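Local structure of acyl-CoA thioester hydrolase HI0827 (Haemophilus influenzae Rd KW20, 3BJK) at residues Gly88-Lys93 / Gly128-Ile133; Ile53-Val58 / Glu136-Leu141; Lys70-Gly75 / Val98-Val103. The protein hydrolyses acyl-coenzyme A thioesters of varied acyl groups, probably including long-chain fatty acyl-CoAs, as a hexameric hotdog-fold thioesterase. The protein carries 1 engineered substitution. All coordinates share one frame; numbering follows the deposited sequence.

Interaction 1 (Gly88-Lys93 / Gly128-Ile133)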
loop_
_atom_site.group_PDB
_atom_site.type_symbol
_atom_site.label_atom_id
_atom_site.label_comp_id
_atom_site.label_asym_id
_atom_site.label_seq_id
_atom_site.Cartn_x
_atom_site.Cartn_y
_atom_site.Cartn_z
ATOM N N GLY C 88 -21.810 -26.235 8.728
ATOM C CA GLY C 88 -22.510 -27.158 7.857
ATOM C C GLY C 88 -21.579 -28.287 7.509
ATOM O O GLY C 88 -20.549 -28.503 8.151
ATOM N N ARG C 89 -21.936 -29.022 6.474
ATOM C CA ARG C 89 -21.004 -29.982 5.898
ATOM C C ARG C 89 -19.702 -29.298 5.405
ATOM O O ARG C 89 -18.587 -29.810 5.571
ATOM C CB ARG C 89 -21.758 -30.665 4.767
ATOM C CG ARG C 89 -21.095 -31.807 4.073
ATOM C CD ARG C 89 -22.124 -32.311 3.056
ATOM N NE ARG C 89 -21.574 -33.176 2.014
ATOM C CZ ARG C 89 -22.208 -33.462 0.867
ATOM N NH1 ARG C 89 -23.431 -32.947 0.593
ATOM N NH2 ARG C 89 -21.621 -34.283 -0.011
ATOM N N SER C 90 -19.855 -28.125 4.810
ATOM C CA SER C 90 -18.740 -27.374 4.270
ATOM C C SER C 90 -18.765 -25.903 4.710
ATOM O O SER C 90 -17.732 -25.215 4.696
ATOM C CB SER C 90 -18.754 -27.479 2.737
ATOM O OG SER C 90 -19.973 -26.950 2.180
ATOM N N SER C 91 -19.927 -25.409 5.133
ATOM C CA SER C 91 -20.042 -23.950 5.452
ATOM C C SER C 91 -19.778 -23.641 6.949
ATOM O O SER C 91 -19.990 -24.484 7.843
ATOM C CB SER C 91 -21.415 -23.420 5.066
ATOM O OG SER C 91 -22.399 -24.101 5.805
ATOM N N ILE C 92 -19.311 -22.430 7.217
ATOM C CA ILE C 92 -19.070 -21.971 8.553
ATOM C C ILE C 92 -19.595 -20.542 8.645
ATOM O O ILE C 92 -19.169 -19.679 7.887
ATOM C CB ILE C 92 -17.557 -21.948 8.842
ATOM C CG1 ILE C 92 -16.987 -23.338 8.641
ATOM C CG2 ILE C 92 -17.274 -21.503 10.250
ATOM C CD1 ILE C 92 -15.601 -23.356 8.307
ATOM N N LYS C 93 -20.482 -20.290 9.594
ATOM C CA LYS C 93 -21.112 -18.960 9.737
ATOM C C LYS C 93 -20.498 -18.343 11.009
ATOM O O LYS C 93 -20.475 -18.995 12.056
ATOM C CB LYS C 93 -22.626 -19.178 9.828
ATOM C CG LYS C 93 -23.532 -17.952 9.980
ATOM C CD LYS C 93 -25.001 -18.378 9.979
ATOM C CE LYS C 93 -25.910 -17.163 10.028
ATOM N NZ LYS C 93 -27.336 -17.482 10.267
ATOM N N GLY C 128 -10.368 -24.493 -5.299
ATOM C CA GLY C 128 -11.475 -23.659 -4.886
ATOM C C GLY C 128 -12.827 -24.351 -4.863
ATOM O O GLY C 128 -13.851 -23.712 -4.805
ATOM N N ARG C 129 -12.830 -25.662 -4.862
ATOM C CA ARG C 129 -14.046 -26.406 -4.939
ATOM C C ARG C 129 -14.392 -26.902 -3.561
ATOM O O ARG C 129 -13.540 -27.305 -2.804
ATOM C CB ARG C 129 -13.879 -27.625 -5.852
ATOM C CG ARG C 129 -13.945 -27.389 -7.348
ATOM C CD ARG C 129 -14.308 -28.728 -8.012
ATOM N NE ARG C 129 -13.479 -29.124 -9.149
ATOM C CZ ARG C 129 -12.180 -29.427 -9.083
ATOM N NH1 ARG C 129 -11.503 -29.345 -7.929
ATOM N NH2 ARG C 129 -11.546 -29.796 -10.189
ATOM N N SER C 130 -15.686 -26.984 -3.311
ATOM C CA SER C 130 -16.227 -27.380 -2.021
ATOM C C SER C 130 -15.594 -28.663 -1.460
ATOM O O SER C 130 -15.328 -29.627 -2.188
ATOM C CB SER C 130 -17.749 -27.550 -2.144
ATOM O OG SER C 130 -18.327 -27.615 -0.883
ATOM N N ARG C 131 -15.331 -28.644 -0.151
ATOM C CA ARG C 131 -14.845 -29.827 0.544
ATOM C C ARG C 131 -15.441 -29.969 1.923
ATOM O O ARG C 131 -15.819 -28.991 2.549
ATOM C CB ARG C 131 -13.310 -29.853 0.609
ATOM C CG ARG C 131 -12.715 -28.766 1.429
ATOM C CD ARG C 131 -11.218 -29.008 1.810
ATOM N NE ARG C 131 -10.827 -27.876 2.662
ATOM C CZ ARG C 131 -10.723 -27.888 4.000
ATOM N NH1 ARG C 131 -10.920 -28.977 4.724
ATOM N NH2 ARG C 131 -10.421 -26.773 4.630
ATOM N N THR C 132 -15.487 -31.209 2.390
ATOM C CA THR C 132 -16.165 -31.557 3.630
ATOM C C THR C 132 -15.277 -31.256 4.815
ATOM O O THR C 132 -14.152 -31.696 4.864
ATOM C CB THR C 132 -16.515 -33.033 3.648
ATOM O OG1 THR C 132 -17.430 -33.306 2.570
ATOM C CG2 THR C 132 -17.154 -33.431 4.982
ATOM N N ILE C 133 -15.795 -30.496 5.771
ATOM C CA ILE C 133 -15.050 -30.213 6.990
ATOM C C ILE C 133 -14.800 -31.520 7.747
ATOM O O ILE C 133 -15.745 -32.263 7.991
ATOM C CB ILE C 133 -15.821 -29.230 7.866
ATOM C CG1 ILE C 133 -15.914 -27.866 7.140
ATOM C CG2 ILE C 133 -15.134 -29.054 9.207
ATOM C CD1 ILE C 133 -16.861 -26.978 7.730
HETATM O O HOH W 1 -20.783 -26.547 -0.501
#
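Arg89 O and Ile133 N form the one direct hydrogen bond of this contact, where the tight beta hairpin between strands 77-87 and 91-101 of the hotdog sheet meets the loop that follows strand 111-123. The bond from Ile133 N to Arg89 O is 2.9 Å long and nearly straight, with 166° at the hydrogen. The same carbonyl oxygen also receives a CA-H...O contact from Thr132, its CA 3.6 Å from Arg89 O, so two neighbouring residues of the loop converge on one acceptor at the tip of the turn.

Beside this bond lies the Ile133 side chain. Its CG1 is turned opposite its own carbonyl carbon (chi1 -66°) and carries CD1 in over the turn, past the Ser90 carbonyl at 3.6 Å from Ser90 O. CD1 then reaches Ile92, meeting its CG1 at 3.8 Å in an apolar contact, and the two isoleucine chains pass each other at a slant. Behind them, Ile92 rests on Ala50 and Ala54 of helix 35-54, while Ile133 also covers Ala123 and Val87.

The polar side is bridged by water. Ser90 OG and Ser130 OG are 3.5 Å apart, and a water to one side of the pair hydrogen-bonds to both, 2.8 Å from Ser90 OG and 2.7 Å from Ser130 OG. Ser90 CB closes in on Arg131 O at 3.3 Å.

Farther out, the turn is held by a bond from Gly88 N to Ser91 O, and Ser90 and Arg131 each share a backbone hydrogen bond with Ala123, which fixes both segments against the end of the same strand. The Arg131 side chain departs from the hairpin, and its guanidinium spends all three nitrogens on backbone carbonyls: NE on Val124 O, NH1 on Ala54 O and NH2 on Arg57 O.

Interaction 2 (Ile53-Val58 / Glu136-Leu141)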
loop_
_atom_site.group_PDB
_atom_site.type_symbol
_atom_site.label_atom_id
_atom_site.label_comp_id
_atom_site.label_asym_id
_atom_site.label_seq_id
_atom_site.Cartn_x
_atom_site.Cartn_y
_atom_site.Cartn_z
ATOM N N ILE C 53 -11.356 -24.079 12.064
ATOM C CA ILE C 53 -12.460 -25.023 12.170
ATOM C C ILE C 53 -12.464 -26.000 10.988
ATOM O O ILE C 53 -12.670 -27.192 11.173
ATOM C CB ILE C 53 -13.819 -24.234 12.265
ATOM C CG1 ILE C 53 -13.874 -23.482 13.601
ATOM C CG2 ILE C 53 -15.088 -25.151 12.052
ATOM C CD1 ILE C 53 -15.053 -22.609 13.707
ATOM N N ALA C 54 -12.236 -25.469 9.795
ATOM C CA ALA C 54 -12.269 -26.248 8.555
ATOM C C ALA C 54 -11.034 -27.106 8.355
ATOM O O ALA C 54 -11.047 -27.998 7.495
ATOM C CB ALA C 54 -12.438 -25.290 7.343
ATOM N N HIS C 55 -9.977 -26.840 9.132
ATOM C CA HIS C 55 -8.690 -27.540 9.025
ATOM C C HIS C 55 -8.083 -27.322 7.637
ATOM O O HIS C 55 -7.552 -28.233 7.033
ATOM C CB HIS C 55 -8.832 -29.032 9.367
ATOM C CG HIS C 55 -8.733 -29.326 10.835
ATOM N ND1 HIS C 55 -8.966 -28.368 11.807
ATOM C CD2 HIS C 55 -8.450 -30.472 11.500
ATOM C CE1 HIS C 55 -8.793 -28.906 13.003
ATOM N NE2 HIS C 55 -8.489 -30.182 12.845
ATOM N N GLY C 56 -8.202 -26.096 7.118
ATOM C CA GLY C 56 -7.657 -25.781 5.820
ATOM C C GLY C 56 -8.312 -24.614 5.129
ATOM O O GLY C 56 -8.994 -23.807 5.773
ATOM N N ARG C 57 -8.098 -24.540 3.813
ATOM C CA ARG C 57 -8.510 -23.391 2.988
ATOM C C ARG C 57 -10.028 -23.187 3.051
ATOM O O ARG C 57 -10.786 -24.155 3.170
ATOM C CB ARG C 57 -8.104 -23.589 1.516
ATOM C CG ARG C 57 -6.663 -23.193 1.156
ATOM C CD ARG C 57 -6.199 -23.903 -0.172
ATOM N NE ARG C 57 -4.813 -23.554 -0.525
ATOM C CZ ARG C 57 -4.428 -22.588 -1.380
ATOM N NH1 ARG C 57 -5.310 -21.851 -2.049
ATOM N NH2 ARG C 57 -3.126 -22.365 -1.594
ATOM N N VAL C 58 -10.426 -21.926 2.952
ATOM C CA VAL C 58 -11.822 -21.520 2.867
ATOM C C VAL C 58 -11.955 -20.438 1.819
ATOM O O VAL C 58 -10.943 -19.798 1.419
ATOM C CB VAL C 58 -12.411 -20.951 4.204
ATOM C CG1 VAL C 58 -12.369 -21.999 5.323
ATOM C CG2 VAL C 58 -11.786 -19.590 4.612
ATOM N N GLU C 136 -13.804 -35.869 12.425
ATOM C CA GLU C 136 -12.982 -36.703 13.304
ATOM C C GLU C 136 -11.636 -36.023 13.659
ATOM O O GLU C 136 -10.967 -35.444 12.798
ATOM C CB GLU C 136 -12.778 -38.093 12.641
ATOM C CG GLU C 136 -11.684 -38.211 11.519
ATOM C CD GLU C 136 -11.737 -37.099 10.394
ATOM O OE1 GLU C 136 -12.869 -36.510 10.029
ATOM O OE2 GLU C 136 -10.602 -36.805 9.868
ATOM N N ASN C 137 -11.266 -36.109 14.940
ATOM C CA ASN C 137 -10.045 -35.511 15.494
ATOM C C ASN C 137 -9.926 -34.025 15.224
ATOM O O ASN C 137 -8.817 -33.532 14.984
ATOM C CB ASN C 137 -8.761 -36.201 14.968
ATOM C CG ASN C 137 -8.874 -37.710 14.875
ATOM O OD1 ASN C 137 -9.666 -38.354 15.574
ATOM N ND2 ASN C 137 -8.071 -38.287 13.991
ATOM N N ASN C 138 -11.061 -33.319 15.252
ATOM C CA ASN C 138 -11.102 -31.891 14.988
ATOM C C ASN C 138 -11.461 -31.091 16.253
ATOM O O ASN C 138 -12.619 -30.771 16.491
ATOM C CB ASN C 138 -12.066 -31.585 13.813
ATOM C CG ASN C 138 -11.946 -30.137 13.302
ATOM O OD1 ASN C 138 -11.440 -29.263 14.007
ATOM N ND2 ASN C 138 -12.462 -29.877 12.085
ATOM N N GLN C 139 -10.448 -30.765 17.050
ATOM C CA GLN C 139 -10.643 -30.016 18.289
ATOM C C GLN C 139 -11.211 -28.608 18.088
ATOM O O GLN C 139 -11.989 -28.113 18.906
ATOM C CB GLN C 139 -9.319 -29.873 19.002
ATOM C CG GLN C 139 -8.788 -31.161 19.546
ATOM C CD GLN C 139 -7.601 -30.921 20.446
ATOM O OE1 GLN C 139 -6.908 -29.891 20.339
ATOM N NE2 GLN C 139 -7.371 -31.843 21.349
ATOM N N GLU C 140 -10.791 -27.950 17.020
ATOM C CA GLU C 140 -11.262 -26.611 16.762
ATOM C C GLU C 140 -12.770 -26.644 16.475
ATOM O O GLU C 140 -13.509 -25.795 16.973
ATOM C CB GLU C 140 -10.448 -25.974 15.635
ATOM C CG GLU C 140 -8.942 -25.757 16.024
ATOM C CD GLU C 140 -8.607 -24.341 16.597
ATOM O OE1 GLU C 140 -9.542 -23.516 16.825
ATOM O OE2 GLU C 140 -7.389 -24.046 16.783
ATOM N N LEU C 141 -13.215 -27.634 15.700
ATOM C CA LEU C 141 -14.656 -27.841 15.425
ATOM C C LEU C 141 -15.402 -28.210 16.699
ATOM O O LEU C 141 -16.452 -27.646 16.989
ATOM C CB LEU C 141 -14.856 -28.943 14.380
ATOM C CG LEU C 141 -16.281 -29.419 14.039
ATOM C CD1 LEU C 141 -17.136 -28.256 13.501
ATOM C CD2 LEU C 141 -16.252 -30.593 13.036
#
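The N-cap of helix 139-148, Asn138, docks on the last turn of helix 35-54, the long helix of the hotdog fold, by giving its amide to Ile53 O. The bond from Asn138 ND2 to Ile53 O measures 2.8 Å with 171° at the hydrogen, and the acceptor lies within 7° of the amide plane. ND2 gives a second hydrogen bond to Pro134 O, so two carbonyls hold the side chain and fix which way the amide is flipped. The remaining atom, OD1, is then directed to the helix start and accepts from Leu141 N at 2.9 Å, a capping bond, although the modelled place of OD1 is less certain than the rest.

His55, the first residue beyond helix 35-54, turns off with a positive phi and brings its ring across the amide. Asn138 CG sits over one ring face, 3.4 Å above the plane and displaced toward the rim; the two planes are inclined by 35°, so this is no parallel stack. His55 ND1 is hydrogen-bonded to Glu52 O, which restrains the rotation of the ring. Glu140 CB approaches the ring at its edge, 4.3 Å from His55 CE1.

On the inner side Ile53 CG2 makes an apolar contact with Leu141 CD1 at 4.0 Å, the side chains crossing almost perpendicularly, and Ile53 CG1 passes a backbone carbonyl, 4.1 Å from Glu140 O. Ile53 also packs on Cys84 and Leu141 on Val87, both of strand 77-87. The bent Glu140 chain carries its carboxylate to Lys101 of a second subunit, where OE2 forms a salt bridge. Taken together, these bonds show an asparagine N-cap whose amide also donates to a carbonyl in the last turn of the hotdog fold's long helix.

Interaction 3 (Lys70-Gly75 / Val98-Val103)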
loop_
_atom_site.group_PDB
_atom_site.type_symbol
_atom_site.label_atom_id
_atom_site.label_comp_id
_atom_site.label_asym_id
_atom_site.label_seq_id
_atom_site.Cartn_x
_atom_site.Cartn_y
_atom_site.Cartn_z
ATOM N N LYS C 70 -19.997 2.939 14.985
ATOM C CA LYS C 70 -19.212 4.069 15.416
ATOM C C LYS C 70 -17.982 4.148 14.541
ATOM O O LYS C 70 -17.486 3.122 14.063
ATOM C CB LYS C 70 -18.841 3.942 16.920
ATOM C CG LYS C 70 -20.053 3.934 17.907
ATOM C CD LYS C 70 -19.693 3.116 19.234
ATOM C CE LYS C 70 -20.897 2.607 20.201
ATOM N NZ LYS C 70 -21.002 1.029 20.377
ATOM N N PRO C 71 -17.469 5.364 14.329
ATOM C CA PRO C 71 -16.231 5.485 13.577
ATOM C C PRO C 71 -14.978 5.008 14.336
ATOM O O PRO C 71 -14.948 5.026 15.570
ATOM C CB PRO C 71 -16.145 6.978 13.277
ATOM C CG PRO C 71 -16.930 7.642 14.301
ATOM C CD PRO C 71 -17.998 6.673 14.754
ATOM N N ILE C 72 -13.959 4.607 13.597
ATOM C CA ILE C 72 -12.639 4.335 14.183
ATOM C C ILE C 72 -11.691 5.480 13.923
ATOM O O ILE C 72 -11.707 6.076 12.867
ATOM C CB ILE C 72 -12.019 2.995 13.606
ATOM C CG1 ILE C 72 -12.892 1.809 13.928
ATOM C CG2 ILE C 72 -10.596 2.779 14.147
ATOM C CD1 ILE C 72 -12.444 0.549 13.339
ATOM N N SER C 73 -10.869 5.821 14.910
ATOM C CA SER C 73 -9.913 6.902 14.793
ATOM C C SER C 73 -8.492 6.375 14.599
ATOM O O SER C 73 -8.124 5.327 15.100
ATOM C CB SER C 73 -9.922 7.780 16.036
ATOM O OG SER C 73 -11.164 8.450 16.115
ATOM N N VAL C 74 -7.678 7.163 13.933
ATOM C CA VAL C 74 -6.230 6.904 13.885
ATOM C C VAL C 74 -5.649 6.746 15.303
ATOM O O VAL C 74 -5.899 7.561 16.185
ATOM C CB VAL C 74 -5.471 8.038 13.122
ATOM C CG1 VAL C 74 -3.970 7.853 13.209
ATOM C CG2 VAL C 74 -5.896 8.042 11.678
ATOM N N GLY C 75 -4.839 5.719 15.499
ATOM C CA GLY C 75 -4.218 5.516 16.800
ATOM C C GLY C 75 -5.024 4.632 17.758
ATOM O O GLY C 75 -4.477 4.250 18.793
ATOM N N VAL C 98 -16.145 -5.836 15.843
ATOM C CA VAL C 98 -14.982 -4.930 15.927
ATOM C C VAL C 98 -15.095 -3.987 17.072
ATOM O O VAL C 98 -16.103 -3.303 17.239
ATOM C CB VAL C 98 -14.740 -4.142 14.639
ATOM C CG1 VAL C 98 -13.429 -3.401 14.742
ATOM C CG2 VAL C 98 -14.717 -5.067 13.433
ATOM N N TRP C 99 -14.057 -4.026 17.907
ATOM C CA TRP C 99 -13.979 -3.269 19.110
ATOM C C TRP C 99 -12.692 -2.436 19.047
ATOM O O TRP C 99 -11.670 -2.878 18.517
ATOM C CB TRP C 99 -13.931 -4.215 20.323
ATOM C CG TRP C 99 -15.251 -4.866 20.696
ATOM C CD1 TRP C 99 -15.869 -5.935 20.075
ATOM C CD2 TRP C 99 -16.068 -4.512 21.785
ATOM N NE1 TRP C 99 -17.019 -6.234 20.716
ATOM C CE2 TRP C 99 -17.183 -5.381 21.770
ATOM C CE3 TRP C 99 -15.983 -3.526 22.786
ATOM C CZ2 TRP C 99 -18.201 -5.290 22.701
ATOM C CZ3 TRP C 99 -17.004 -3.439 23.717
ATOM C CH2 TRP C 99 -18.096 -4.328 23.673
ATOM N N VAL C 100 -12.785 -1.250 19.603
ATOM C CA VAL C 100 -11.672 -0.313 19.749
ATOM C C VAL C 100 -11.318 -0.137 21.235
ATOM O O VAL C 100 -12.180 -0.204 22.126
ATOM C CB VAL C 100 -12.055 1.071 19.118
ATOM C CG1 VAL C 100 -11.323 2.205 19.712
ATOM C CG2 VAL C 100 -11.919 1.034 17.575
ATOM N N LYS C 101 -10.031 0.095 21.478
ATOM C CA LYS C 101 -9.511 0.551 22.776
ATOM C C LYS C 101 -8.695 1.839 22.598
ATOM O O LYS C 101 -7.781 1.885 21.755
ATOM C CB LYS C 101 -8.635 -0.554 23.391
ATOM C CG LYS C 101 -8.070 -0.267 24.794
ATOM C CD LYS C 101 -7.114 -1.411 25.216
ATOM C CE LYS C 101 -6.611 -1.303 26.592
ATOM N NZ LYS C 101 -5.777 -2.465 27.037
ATOM N N LYS C 102 -9.044 2.871 23.375
ATOM C CA LYS C 102 -8.314 4.136 23.417
ATOM C C LYS C 102 -7.115 3.976 24.356
ATOM O O LYS C 102 -7.282 3.824 25.572
ATOM C CB LYS C 102 -9.177 5.282 23.996
ATOM C CG LYS C 102 -10.519 5.534 23.331
ATOM C CD LYS C 102 -10.353 5.734 21.870
ATOM C CE LYS C 102 -11.199 6.885 21.344
ATOM N NZ LYS C 102 -10.905 7.101 19.882
ATOM N N VAL C 103 -5.919 4.047 23.786
ATOM C CA VAL C 103 -4.650 3.924 24.553
ATOM C C VAL C 103 -3.816 5.204 24.536
ATOM O O VAL C 103 -3.013 5.428 25.463
ATOM C CB VAL C 103 -3.782 2.735 24.043
ATOM C CG1 VAL C 103 -4.553 1.413 24.170
ATOM C CG2 VAL C 103 -3.368 2.935 22.567
HETATM O O HOH W 2 -12.910 5.599 17.719
HETATM O O HOH W 3 -5.512 5.411 21.106
#
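Ile72 packs against Val98 and Val100, and this apolar patch is the closer part of the contact, whereas the other half is looser and bridged in part by two waters. With CG1 turned opposite the carbonyl carbon (chi1 -61°), the Ile72 chain slants over one branch of Val100: CG2 of that valine is 3.9 Å from Ile72 CG1 and 4.1 Å from Ile72 CG2. The far end, Ile72 CD1, stays 4.3 Å from Val98 CG1. Val78, Val114 and Ile38 close round Ile72, and Val98 continues the core to Met42 of helix 35-54.

Toward Lys102 direct contact becomes sparse. Lys102 NZ stands 4.0 Å from Ser73 OG, too far for a bond; its strong partner is the salt-bridged Asp76, whose other carboxylate oxygen accepts from Ser73 N. A water donates to Pro71 O at 3.0 Å and accepts only weakly from Lys102 NZ. A second water, 2.8 Å from Gly75 O and 3.0 Å from Val103 N, links the two backbones at Gly75 and Val103. The packed half belongs to the sheet-helix core typical of the hotdog fold, where the curved antiparallel sheet wraps the long helix.

Overall arrangement
From the N terminus, the chain first passes 53-58, where the long helix ends; interaction 2 returns to this point only at 136-141, and so closes the widest loop, with both other contacts enclosed by it. Within that loop, 70-75 meets 98-103 in interaction 3, and 88-93 meets 128-133 in interaction 1. These two cross along the chain and use the two ends of strand 91-101, their centres about 33 Å apart on opposite sides of the chain's centre. Interactions 1 and 2 adjoin, with centres about 10 Å apart, and Arg131 of interaction 1 connects them by bonding carbonyls of Ala54 and Arg57 where the long helix ends. Interactions 2 and 3 both reach the second subunit.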